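Local coordinates for prophenoloxidase b (Marsupenaeus japonicus, PDB 3WKY), which is the inactive precursor of a type 3 copper phenoloxidase that probably hydroxylates monophenols and oxidises the resulting o-diphenols in the shrimp hemolymph, at residues 430-435 with 483-487; 445-449 with 579-583; 553-557 with 569-575; 590-596 with 654-660. One frame throughout, in Å; residues are numbered along the deposited sequence. Where two conformers were deposited one is given.

Contact 1 (430-435 with 483-487). With NAG (2-acetamido-2-deoxy-beta-D-glucopyranose), chain F.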
# COMPACT_ATOMS: atom_id res chain seq x y z
N VAL A 430 -30.14 30.94 35.75
CA VAL A 430 -29.37 31.73 34.82
C VAL A 430 -30.33 32.63 34.06
O VAL A 430 -31.41 32.19 33.64
CB VAL A 430 -28.59 30.81 33.84
CG1 VAL A 430 -27.95 31.61 32.72
CG2 VAL A 430 -27.53 30.02 34.60
N GLN A 431 -29.97 33.90 33.90
CA GLN A 431 -30.86 34.85 33.24
C GLN A 431 -30.13 35.81 32.31
O GLN A 431 -29.28 36.60 32.74
CB GLN A 431 -31.70 35.63 34.26
CG GLN A 431 -32.61 36.69 33.62
CD GLN A 431 -33.69 36.10 32.74
OE1 GLN A 431 -34.43 35.21 33.17
NE2 GLN A 431 -33.79 36.58 31.51
N GLU A 432 -30.49 35.75 31.04
CA GLU A 432 -29.93 36.64 30.05
C GLU A 432 -30.44 38.05 30.33
O GLU A 432 -31.61 38.24 30.64
CB GLU A 432 -30.35 36.20 28.66
CG GLU A 432 -29.64 36.92 27.54
CD GLU A 432 -29.83 36.24 26.21
OE1 GLU A 432 -30.96 36.25 25.68
OE2 GLU A 432 -28.83 35.69 25.69
N GLU A 433 -29.54 39.02 30.22
CA GLU A 433 -29.88 40.41 30.45
C GLU A 433 -30.64 40.98 29.25
O GLU A 433 -30.66 40.38 28.17
CB GLU A 433 -28.62 41.24 30.70
CG GLU A 433 -28.64 42.07 31.98
CD GLU A 433 -28.69 41.23 33.25
OE1 GLU A 433 -27.64 41.07 33.90
OE2 GLU A 433 -29.78 40.75 33.61
N HIS A 434 -31.27 42.14 29.44
CA HIS A 434 -31.96 42.83 28.35
C HIS A 434 -30.99 43.19 27.24
O HIS A 434 -29.92 43.74 27.51
CB HIS A 434 -32.64 44.11 28.85
CG HIS A 434 -33.10 45.02 27.76
ND1 HIS A 434 -32.30 46.01 27.22
CD2 HIS A 434 -34.28 45.08 27.09
CE1 HIS A 434 -32.96 46.64 26.27
NE2 HIS A 434 -34.17 46.10 26.17
N TRP A 435 -31.34 42.87 26.00
CA TRP A 435 -30.48 43.21 24.87
C TRP A 435 -31.25 43.71 23.66
O TRP A 435 -30.67 44.32 22.76
CB TRP A 435 -29.56 42.03 24.50
CG TRP A 435 -30.28 40.78 24.09
CD1 TRP A 435 -30.67 39.74 24.89
CD2 TRP A 435 -30.66 40.42 22.75
NE1 TRP A 435 -31.28 38.77 24.14
CE2 TRP A 435 -31.29 39.16 22.82
CE3 TRP A 435 -30.53 41.04 21.51
CZ2 TRP A 435 -31.79 38.51 21.70
CZ3 TRP A 435 -31.04 40.40 20.39
CH2 TRP A 435 -31.66 39.15 20.49
N PRO A 483 -25.34 38.27 24.22
CA PRO A 483 -25.81 39.24 25.24
C PRO A 483 -25.20 38.95 26.60
O PRO A 483 -24.89 37.78 26.88
CB PRO A 483 -27.32 38.96 25.31
CG PRO A 483 -27.67 38.31 24.02
CD PRO A 483 -26.45 37.50 23.63
N ASP A 484 -25.03 39.97 27.45
CA ASP A 484 -24.66 39.73 28.84
C ASP A 484 -25.67 38.80 29.51
O ASP A 484 -26.84 38.77 29.13
CB ASP A 484 -24.62 41.03 29.66
CG ASP A 484 -23.50 41.97 29.24
OD1 ASP A 484 -22.52 41.51 28.61
OD2 ASP A 484 -23.59 43.17 29.58
N PHE A 485 -25.21 38.03 30.49
CA PHE A 485 -26.12 37.25 31.32
C PHE A 485 -25.63 37.24 32.75
O PHE A 485 -24.47 37.57 33.03
CB PHE A 485 -26.27 35.81 30.80
CG PHE A 485 -24.99 35.01 30.80
CD1 PHE A 485 -24.12 35.07 29.72
CD2 PHE A 485 -24.69 34.16 31.86
CE1 PHE A 485 -22.95 34.33 29.71
CE2 PHE A 485 -23.51 33.42 31.86
CZ PHE A 485 -22.64 33.50 30.78
N SER A 486 -26.52 36.90 33.68
CA SER A 486 -26.11 36.69 35.05
C SER A 486 -26.63 35.35 35.54
O SER A 486 -27.46 34.71 34.88
CB SER A 486 -26.65 37.80 35.95
OG SER A 486 -28.03 37.60 36.19
N TYR A 487 -26.12 34.89 36.67
CA TYR A 487 -26.63 33.68 37.29
C TYR A 487 -26.70 33.89 38.80
O TYR A 487 -25.95 34.69 39.35
CB TYR A 487 -25.79 32.44 36.94
CG TYR A 487 -24.37 32.46 37.47
CD1 TYR A 487 -24.09 32.14 38.79
CD2 TYR A 487 -23.30 32.77 36.63
CE1 TYR A 487 -22.80 32.17 39.27
CE2 TYR A 487 -22.00 32.78 37.11
CZ TYR A 487 -21.76 32.48 38.42
OH TYR A 487 -20.47 32.49 38.90
C1 NAG F . -19.97 43.77 29.46
C2 NAG F . -20.72 45.07 29.75
C3 NAG F . -21.31 45.61 28.46
C4 NAG F . -20.21 45.82 27.44
C5 NAG F . -19.33 44.57 27.29
C6 NAG F . -18.08 44.91 26.49
C7 NAG F . -21.69 45.63 31.91
C8 NAG F . -22.99 45.82 32.63
N2 NAG F . -21.73 44.91 30.78
O3 NAG F . -21.96 46.84 28.69
O4 NAG F . -20.77 46.14 26.18
O5 NAG F . -18.93 44.06 28.55
O6 NAG F . -17.16 45.54 27.34
O7 NAG F . -20.65 46.13 32.35

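Contact 2 (445-449 with 579-583)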
# COMPACT_ATOMS: atom_id res chain seq x y z
N LEU A 445 -31.91 30.40 29.36
CA LEU A 445 -31.70 30.44 27.92
C LEU A 445 -30.68 31.51 27.57
O LEU A 445 -30.82 32.67 27.98
CB LEU A 445 -33.02 30.71 27.19
CG LEU A 445 -32.97 30.89 25.66
CD1 LEU A 445 -32.51 29.61 24.96
CD2 LEU A 445 -34.31 31.35 25.11
N LEU A 446 -29.65 31.13 26.81
CA LEU A 446 -28.63 32.07 26.37
C LEU A 446 -28.64 32.13 24.85
O LEU A 446 -28.99 31.15 24.18
CB LEU A 446 -27.24 31.65 26.86
CG LEU A 446 -27.06 31.54 28.37
CD1 LEU A 446 -25.62 31.17 28.71
CD2 LEU A 446 -27.43 32.85 29.05
N HIS A 447 -28.28 33.29 24.29
CA HIS A 447 -28.25 33.42 22.84
C HIS A 447 -26.87 33.79 22.31
O HIS A 447 -26.04 34.33 23.04
CB HIS A 447 -29.26 34.46 22.34
CG HIS A 447 -30.69 34.05 22.50
ND1 HIS A 447 -31.46 34.45 23.56
CD2 HIS A 447 -31.48 33.27 21.72
CE1 HIS A 447 -32.68 33.94 23.44
NE2 HIS A 447 -32.71 33.22 22.33
N THR A 448 -26.65 33.49 21.04
CA THR A 448 -25.46 33.97 20.35
C THR A 448 -25.88 34.45 18.99
O THR A 448 -26.94 34.08 18.48
CB THR A 448 -24.33 32.92 20.18
OG1 THR A 448 -24.75 31.90 19.26
CG2 THR A 448 -23.94 32.29 21.52
N PHE A 449 -25.08 35.35 18.41
CA PHE A 449 -25.36 35.87 17.06
C PHE A 449 -24.12 36.56 16.50
O PHE A 449 -23.15 36.78 17.22
CB PHE A 449 -26.56 36.83 17.06
CG PHE A 449 -26.62 37.72 18.27
CD1 PHE A 449 -25.64 38.67 18.51
CD2 PHE A 449 -27.67 37.61 19.17
CE1 PHE A 449 -25.70 39.49 19.62
CE2 PHE A 449 -27.73 38.42 20.29
CZ PHE A 449 -26.75 39.37 20.51
N GLN A 579 -17.38 33.90 24.88
CA GLN A 579 -17.63 33.36 26.21
C GLN A 579 -18.72 32.30 26.22
O GLN A 579 -18.73 31.41 27.07
CB GLN A 579 -18.00 34.51 27.14
CG GLN A 579 -18.27 34.13 28.56
CD GLN A 579 -18.44 35.39 29.40
OE1 GLN A 579 -18.72 36.46 28.86
NE2 GLN A 579 -18.24 35.27 30.72
N VAL A 580 -19.65 32.39 25.27
CA VAL A 580 -20.77 31.46 25.19
C VAL A 580 -20.60 30.63 23.92
O VAL A 580 -20.41 31.20 22.84
CB VAL A 580 -22.11 32.23 25.16
CG1 VAL A 580 -23.32 31.29 24.94
CG2 VAL A 580 -22.29 33.04 26.47
N PRO A 581 -20.64 29.29 24.03
CA PRO A 581 -20.61 28.47 22.80
C PRO A 581 -21.75 28.87 21.86
O PRO A 581 -22.80 29.31 22.33
CB PRO A 581 -20.82 27.05 23.33
CG PRO A 581 -20.25 27.08 24.73
CD PRO A 581 -20.63 28.47 25.25
N ARG A 582 -21.56 28.71 20.55
CA ARG A 582 -22.54 29.15 19.55
C ARG A 582 -23.95 28.63 19.81
O ARG A 582 -24.92 29.39 19.75
CB ARG A 582 -22.09 28.71 18.15
CG ARG A 582 -23.03 29.10 17.01
CD ARG A 582 -22.68 28.29 15.76
NE ARG A 582 -23.45 28.62 14.55
CZ ARG A 582 -24.62 28.07 14.21
NH1 ARG A 582 -25.21 27.18 15.00
NH2 ARG A 582 -25.22 28.44 13.08
N GLY A 583 -24.06 27.34 20.11
CA GLY A 583 -25.37 26.73 20.24
C GLY A 583 -26.02 26.57 18.87
O GLY A 583 -25.38 26.80 17.83

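Contact 3 (553-557 with 569-575)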
# COMPACT_ATOMS: atom_id res chain seq x y z
N SER A 553 -14.28 34.70 35.94
CA SER A 553 -12.87 34.44 36.20
C SER A 553 -12.05 34.23 34.92
O SER A 553 -10.83 34.40 34.93
CB SER A 553 -12.74 33.20 37.08
OG SER A 553 -13.44 32.12 36.50
N ILE A 554 -12.70 33.84 33.83
CA ILE A 554 -11.93 33.55 32.59
C ILE A 554 -11.60 34.81 31.80
O ILE A 554 -10.78 34.79 30.88
CB ILE A 554 -12.62 32.51 31.68
CG1 ILE A 554 -13.84 33.13 30.99
CG2 ILE A 554 -12.98 31.23 32.49
CD1 ILE A 554 -14.58 32.17 30.05
N LEU A 555 -12.24 35.92 32.16
CA LEU A 555 -11.98 37.21 31.52
C LEU A 555 -10.96 38.00 32.34
O LEU A 555 -10.77 37.73 33.52
CB LEU A 555 -13.28 38.01 31.40
CG LEU A 555 -14.43 37.30 30.67
CD1 LEU A 555 -15.72 38.12 30.73
CD2 LEU A 555 -14.03 37.02 29.21
N SER A 556 -10.30 38.97 31.72
CA SER A 556 -9.42 39.86 32.47
C SER A 556 -10.28 40.99 33.05
O SER A 556 -11.40 40.75 33.49
CB SER A 556 -8.33 40.44 31.57
OG SER A 556 -8.91 41.20 30.52
N THR A 557 -9.79 42.22 33.01
CA THR A 557 -10.57 43.36 33.46
C THR A 557 -10.83 44.36 32.33
O THR A 557 -11.94 44.89 32.20
CB THR A 557 -9.89 44.09 34.62
OG1 THR A 557 -8.53 44.37 34.27
CG2 THR A 557 -9.91 43.22 35.87
N PHE A 569 -12.05 43.33 26.36
CA PHE A 569 -11.14 43.07 27.47
C PHE A 569 -9.69 43.12 27.01
O PHE A 569 -9.36 42.69 25.90
CB PHE A 569 -11.48 41.74 28.15
CG PHE A 569 -12.73 41.81 29.00
CD1 PHE A 569 -13.98 41.96 28.42
CD2 PHE A 569 -12.64 41.76 30.38
CE1 PHE A 569 -15.13 42.05 29.20
CE2 PHE A 569 -13.79 41.84 31.17
CZ PHE A 569 -15.03 41.98 30.57
N SER A 570 -8.83 43.68 27.85
CA SER A 570 -7.45 43.94 27.48
C SER A 570 -6.51 42.96 28.16
O SER A 570 -6.93 42.18 29.02
CB SER A 570 -7.07 45.38 27.87
OG SER A 570 -7.11 45.54 29.27
N GLY A 571 -5.24 42.99 27.76
CA GLY A 571 -4.26 42.08 28.32
C GLY A 571 -4.55 40.65 27.90
O GLY A 571 -4.93 40.41 26.75
N CYS A 572 -4.39 39.72 28.83
CA CYS A 572 -4.61 38.30 28.57
C CYS A 572 -6.00 37.88 29.06
O CYS A 572 -6.27 37.85 30.26
CB CYS A 572 -3.53 37.48 29.28
SG CYS A 572 -3.45 35.73 28.78
N SER A 573 -6.90 37.58 28.12
CA SER A 573 -8.29 37.30 28.46
C SER A 573 -8.92 36.33 27.47
O SER A 573 -8.73 36.48 26.26
CB SER A 573 -9.10 38.61 28.43
OG SER A 573 -10.47 38.40 28.76
N TRP A 574 -9.70 35.35 27.96
CA TRP A 574 -10.55 34.61 27.03
C TRP A 574 -11.42 35.66 26.35
O TRP A 574 -11.87 36.59 27.01
CB TRP A 574 -11.43 33.58 27.75
CG TRP A 574 -12.21 32.77 26.76
CD1 TRP A 574 -13.52 32.94 26.41
CD2 TRP A 574 -11.71 31.71 25.93
NE1 TRP A 574 -13.87 32.04 25.44
CE2 TRP A 574 -12.78 31.27 25.12
CE3 TRP A 574 -10.47 31.08 25.82
CZ2 TRP A 574 -12.64 30.22 24.20
CZ3 TRP A 574 -10.33 30.04 24.90
CH2 TRP A 574 -11.41 29.63 24.11
N PRO A 575 -11.65 35.56 25.03
CA PRO A 575 -12.45 36.61 24.38
C PRO A 575 -13.88 36.68 24.91
O PRO A 575 -14.59 35.67 24.89
CB PRO A 575 -12.47 36.19 22.91
CG PRO A 575 -11.23 35.38 22.75
CD PRO A 575 -11.08 34.62 24.04

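Contact 4 (590-596 with 654-660)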
# COMPACT_ATOMS: atom_id res chain seq x y z
N PHE A 590 -26.89 22.20 27.58
CA PHE A 590 -25.61 22.10 28.28
C PHE A 590 -25.79 21.85 29.77
O PHE A 590 -26.71 22.39 30.40
CB PHE A 590 -24.80 23.40 28.13
CG PHE A 590 -24.28 23.64 26.74
CD1 PHE A 590 -25.11 24.13 25.75
CD2 PHE A 590 -22.93 23.43 26.45
CE1 PHE A 590 -24.62 24.37 24.47
CE2 PHE A 590 -22.43 23.66 25.17
CZ PHE A 590 -23.28 24.14 24.18
N HIS A 591 -24.90 21.04 30.33
CA HIS A 591 -24.78 20.92 31.78
C HIS A 591 -24.14 22.19 32.32
O HIS A 591 -23.20 22.72 31.72
CB HIS A 591 -23.88 19.75 32.17
CG HIS A 591 -24.44 18.40 31.84
ND1 HIS A 591 -25.64 17.94 32.34
CD2 HIS A 591 -23.93 17.39 31.10
CE1 HIS A 591 -25.86 16.72 31.90
NE2 HIS A 591 -24.83 16.35 31.15
N PHE A 592 -24.61 22.64 33.48
CA PHE A 592 -24.07 23.82 34.17
C PHE A 592 -23.80 23.32 35.59
O PHE A 592 -24.68 23.31 36.45
CB PHE A 592 -25.12 24.93 34.12
CG PHE A 592 -24.65 26.30 34.55
CD1 PHE A 592 -24.75 26.70 35.89
CD2 PHE A 592 -24.22 27.23 33.61
CE1 PHE A 592 -24.36 27.98 36.29
CE2 PHE A 592 -23.83 28.52 34.00
CZ PHE A 592 -23.91 28.89 35.35
N PHE A 593 -22.57 22.85 35.82
CA PHE A 593 -22.19 22.22 37.08
C PHE A 593 -21.76 23.29 38.08
O PHE A 593 -20.98 24.19 37.73
CB PHE A 593 -21.02 21.25 36.82
CG PHE A 593 -20.33 20.73 38.08
CD1 PHE A 593 -19.32 21.48 38.72
CD2 PHE A 593 -20.62 19.48 38.58
CE1 PHE A 593 -18.67 21.00 39.84
CE2 PHE A 593 -19.97 18.98 39.71
CZ PHE A 593 -18.99 19.74 40.34
N VAL A 594 -22.26 23.20 39.31
CA VAL A 594 -21.93 24.17 40.35
C VAL A 594 -21.45 23.45 41.61
O VAL A 594 -22.14 22.57 42.13
CB VAL A 594 -23.17 25.03 40.74
CG1 VAL A 594 -22.80 26.05 41.83
CG2 VAL A 594 -23.74 25.72 39.51
N MET A 595 -20.27 23.82 42.11
CA MET A 595 -19.79 23.28 43.37
C MET A 595 -19.37 24.37 44.36
O MET A 595 -18.67 25.32 44.00
CB MET A 595 -18.62 22.32 43.15
CG MET A 595 -18.09 21.68 44.42
SD MET A 595 -16.68 20.61 44.04
CE MET A 595 -16.38 19.81 45.62
N ALA A 596 -19.83 24.25 45.60
CA ALA A 596 -19.39 25.15 46.66
C ALA A 596 -18.31 24.43 47.47
O ALA A 596 -18.56 23.38 48.07
CB ALA A 596 -20.56 25.55 47.57
N ASN A 654 -22.94 19.74 48.44
CA ASN A 654 -22.28 20.97 47.98
C ASN A 654 -22.11 21.04 46.46
O ASN A 654 -21.41 21.92 45.95
CB ASN A 654 -20.93 21.17 48.67
CG ASN A 654 -19.98 20.01 48.46
OD1 ASN A 654 -20.40 18.85 48.37
ND2 ASN A 654 -18.68 20.30 48.42
N MET A 655 -22.75 20.12 45.75
CA MET A 655 -22.76 20.17 44.29
C MET A 655 -24.18 20.16 43.77
O MET A 655 -25.05 19.46 44.31
CB MET A 655 -22.01 18.98 43.69
CG MET A 655 -20.59 18.78 44.15
SD MET A 655 -19.98 17.29 43.28
CE MET A 655 -18.43 17.02 44.13
N MET A 656 -24.42 20.92 42.70
CA MET A 656 -25.71 20.89 42.02
C MET A 656 -25.51 20.91 40.51
O MET A 656 -24.64 21.61 40.00
CB MET A 656 -26.61 22.05 42.46
CG MET A 656 -27.94 22.14 41.72
SD MET A 656 -29.21 23.03 42.68
CE MET A 656 -29.55 21.84 43.99
N LEU A 657 -26.33 20.14 39.79
CA LEU A 657 -26.25 20.11 38.33
C LEU A 657 -27.43 20.84 37.71
O LEU A 657 -28.56 20.37 37.75
CB LEU A 657 -26.21 18.67 37.83
CG LEU A 657 -26.03 18.51 36.32
CD1 LEU A 657 -24.63 18.97 35.91
CD2 LEU A 657 -26.31 17.07 35.88
N GLN A 658 -27.14 22.01 37.14
CA GLN A 658 -28.15 22.81 36.47
C GLN A 658 -28.03 22.55 34.95
O GLN A 658 -27.11 21.85 34.50
CB GLN A 658 -27.96 24.29 36.89
CG GLN A 658 -28.34 25.40 35.90
CD GLN A 658 -29.77 25.88 35.98
OE1 GLN A 658 -30.65 25.19 36.52
NE2 GLN A 658 -30.03 27.07 35.43
N GLU A 659 -28.96 23.09 34.18
CA GLU A 659 -28.99 22.89 32.75
C GLU A 659 -29.38 24.20 32.08
O GLU A 659 -30.28 24.90 32.56
CB GLU A 659 -30.02 21.81 32.45
CG GLU A 659 -29.81 21.05 31.19
CD GLU A 659 -30.71 19.82 31.09
OE1 GLU A 659 -31.82 19.94 30.52
OE2 GLU A 659 -30.32 18.74 31.58
N VAL A 660 -28.69 24.57 31.01
CA VAL A 660 -29.09 25.74 30.23
C VAL A 660 -29.24 25.37 28.76
O VAL A 660 -28.70 24.35 28.32
CB VAL A 660 -28.10 26.93 30.37
CG1 VAL A 660 -27.92 27.29 31.83
CG2 VAL A 660 -26.76 26.61 29.71
O HOH W 1 -28.07 18.76 33.38

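Contact 1 (430-435 with 483-487)
In the three-stranded antiparallel sheet of the hemocyanin-type Ig-like domain, edge strand 424-432 runs out against the start of strand 485-493, and V430 to E432 pair with Y487 to F485. Q431 and S486 form the hydrogen-bonded pair, with Q431 N to S486 O at 2.8 Å and S486 N to Q431 O at 2.9 Å, both nearly straight at hydrogen. One further bond, from E433 N to D484 O (2.9 Å), carries the pairing just beyond the strand.

Past that point the chain turns so that the W435 indole comes to lie on P483. CG of the proline stands over the five-membered ring of W435, 3.5 Å from its centroid and 13° off the normal, a CH-pi contact. E432 borders the same proline: with CG anti to the backbone N (chi1 -170°) and the chain extended, its OE2 ends 3.3 Å from P483 CG. The other carboxylate oxygen, E432 OE1, receives W435 NE1 at 3.0 Å from well above the carboxylate plane, and also bonds S441 and H447, so the indole is held both through its face and through its N-H. V430 CG2 packs on Y487 CB at 3.8 Å. Next to P483, D484 OD2 accepts the acetamido N-H of a glycan sugar (NAG N2, 2.8 Å), while its OD1 forms a salt bridge with R576.

Strand 541-548 flanks 485-493 on its other edge. V430 and F485 face L446 of strand 445-456, and V430 also reaches Q658 and V660 of strand 655-664.

Contact 2 (445-449 with 579-583)
T448 OG1 is gripped by two partners in this conformer: it donates to R582 O at 2.6 Å, a short bond that arrives in the carbonyl plane on a lone pair, and is also hydrogen-bonded to H664 ND1. In that rotamer (chi1 69°) OG1 sits between the backbone N and the carbonyl carbon, while CG2, anti to the carbonyl carbon, is turned to the preceding part of the loop. There T448 CG2 lies 3.3 Å from P581 O and 3.6 Å from V580 CG1. One small side chain thus meets three successive loop residues, its hydroxyl bonding the last, its methyl touching V580, P581 and the R582 carbonyl.

The contact lays the long loop between strands 541-548 and 588-598 against strand 445-456, an inner strand of the mixed sheet in the Ig-like domain. Only the side chains of L446 and T448 point to this loop; H447 between them points away. V580 also approaches L446, but loosely, with CG1 at 4.4 Å from L446 CB, and the valine is further bordered by F485 and I662.

R582 directs its side chain away from the strand, although CG still passes 4.0 Å from T448 OG1. Its long arm is extended as far as NE, and the guanidinium then folds back to the following residue, where NH1 bonds G583 O at 2.9 Å. The loop also rests on helix 218-239: P581 packs on M235, R582 N bonds E236, and G583 N bonds S239.

Contact 3 (553-557 with 569-575)
S556 is held from both ends by the 569-575 loop. Its OG donates to S570 O at 2.7 Å, in the carbonyl plane, and its backbone N donates to S573 OG at 3.0 Å. S573 OG accepts this N-H and donates its own proton to W574 O, so both roles of the hydroxyl are used. Next to it W574 N gives a longer bond to I554 O (3.2 Å), an oxygen that also accepts S616 OG.

Around these bonds lies the packing. L555 CB approaches the F569 ring off-centre, 4.2 Å from its centroid, and L555 CD1 sits over the same face, while S556 O comes to the ring edge near its plane. The other leucine methyl, CD2, abuts W574 O. I554 lies alongside W574, its CD1 3.9 Å from CD1 of the indole, whose NE1 bonds L578 O and whose ring makes a cation-pi contact with R232. C572, disulfide-bonded to C619, turns to helix 193-205, which carries copper-site histidines.

Neither segment is a regular strand or helix, and two of the three bonds between them use a serine hydroxyl in place of a backbone partner, while S570 N is buried with no partner in the model.

Contact 4 (590-596 with 654-660)
M655 and M595 lie side by side across the two strands, pointing the same way, with their CE methyls 3.8 Å apart. M655 leaves its strand with CG anti to the carbonyl carbon (chi1 -55°) and stays extended, which carries SD to the F593 ring, 3.9 Å from CE2; this Met-aromatic contact is oblique. L657 continues the same face, its two methyls set against the H591 imidazole, and helix 645-650 packs on this face through F648 and V649. On the other face F592 crosses Q658 and V660: its CB meets Q658 CG at 3.7 Å, and CD2 of its ring lies 4.1 Å from V660 CG1, an oblique approach. V594 and M656 share this face, which looks to V425 and V428 of strand 424-432.

Between the faces runs the backbone ladder. F590, F592 and V594 each exchange two hydrogen bonds with V660, Q658 and M656 respectively, and A596 N adds one to N654 O at 2.8 Å. The N654 amide closes this end, ND2 reaching A596 O at 3.1 Å while also bonding L419 O. At the opposite end a water lies in the plane of the H591 ring, 2.8 Å from ND1, and donates to E659 OE2 at 2.9 Å. That carboxylate also forms a salt bridge with K510, so water and lysine together hold it beside the imidazole.

Both faces are largely apolar, with H591, E659 and Q658 as the polar residues. The F592 face packs against the second, three-stranded sheet, as in the beta-sandwich of the hemocyanin Ig-like domain, and helix 645-650 covers the other.

Following the chain, strand 424-432 opens contact 1, which closes when strand 485-493 returns beside it. Strand 445-456 leaves from within that loop and meets 579-583 much later, so contacts 1 and 2 cross; they also touch, through E432 and H447. Contact 3 is a short loop nested inside the one closed by contact 2, lying nearer the copper domain, with Q579 packed on L555. Contact 4 comes last, joining strands 588-598 and 655-664 after the others have closed. It meets contact 1 where V430 packs on F592, across the two sheets, and contact 2 through P581 and F590.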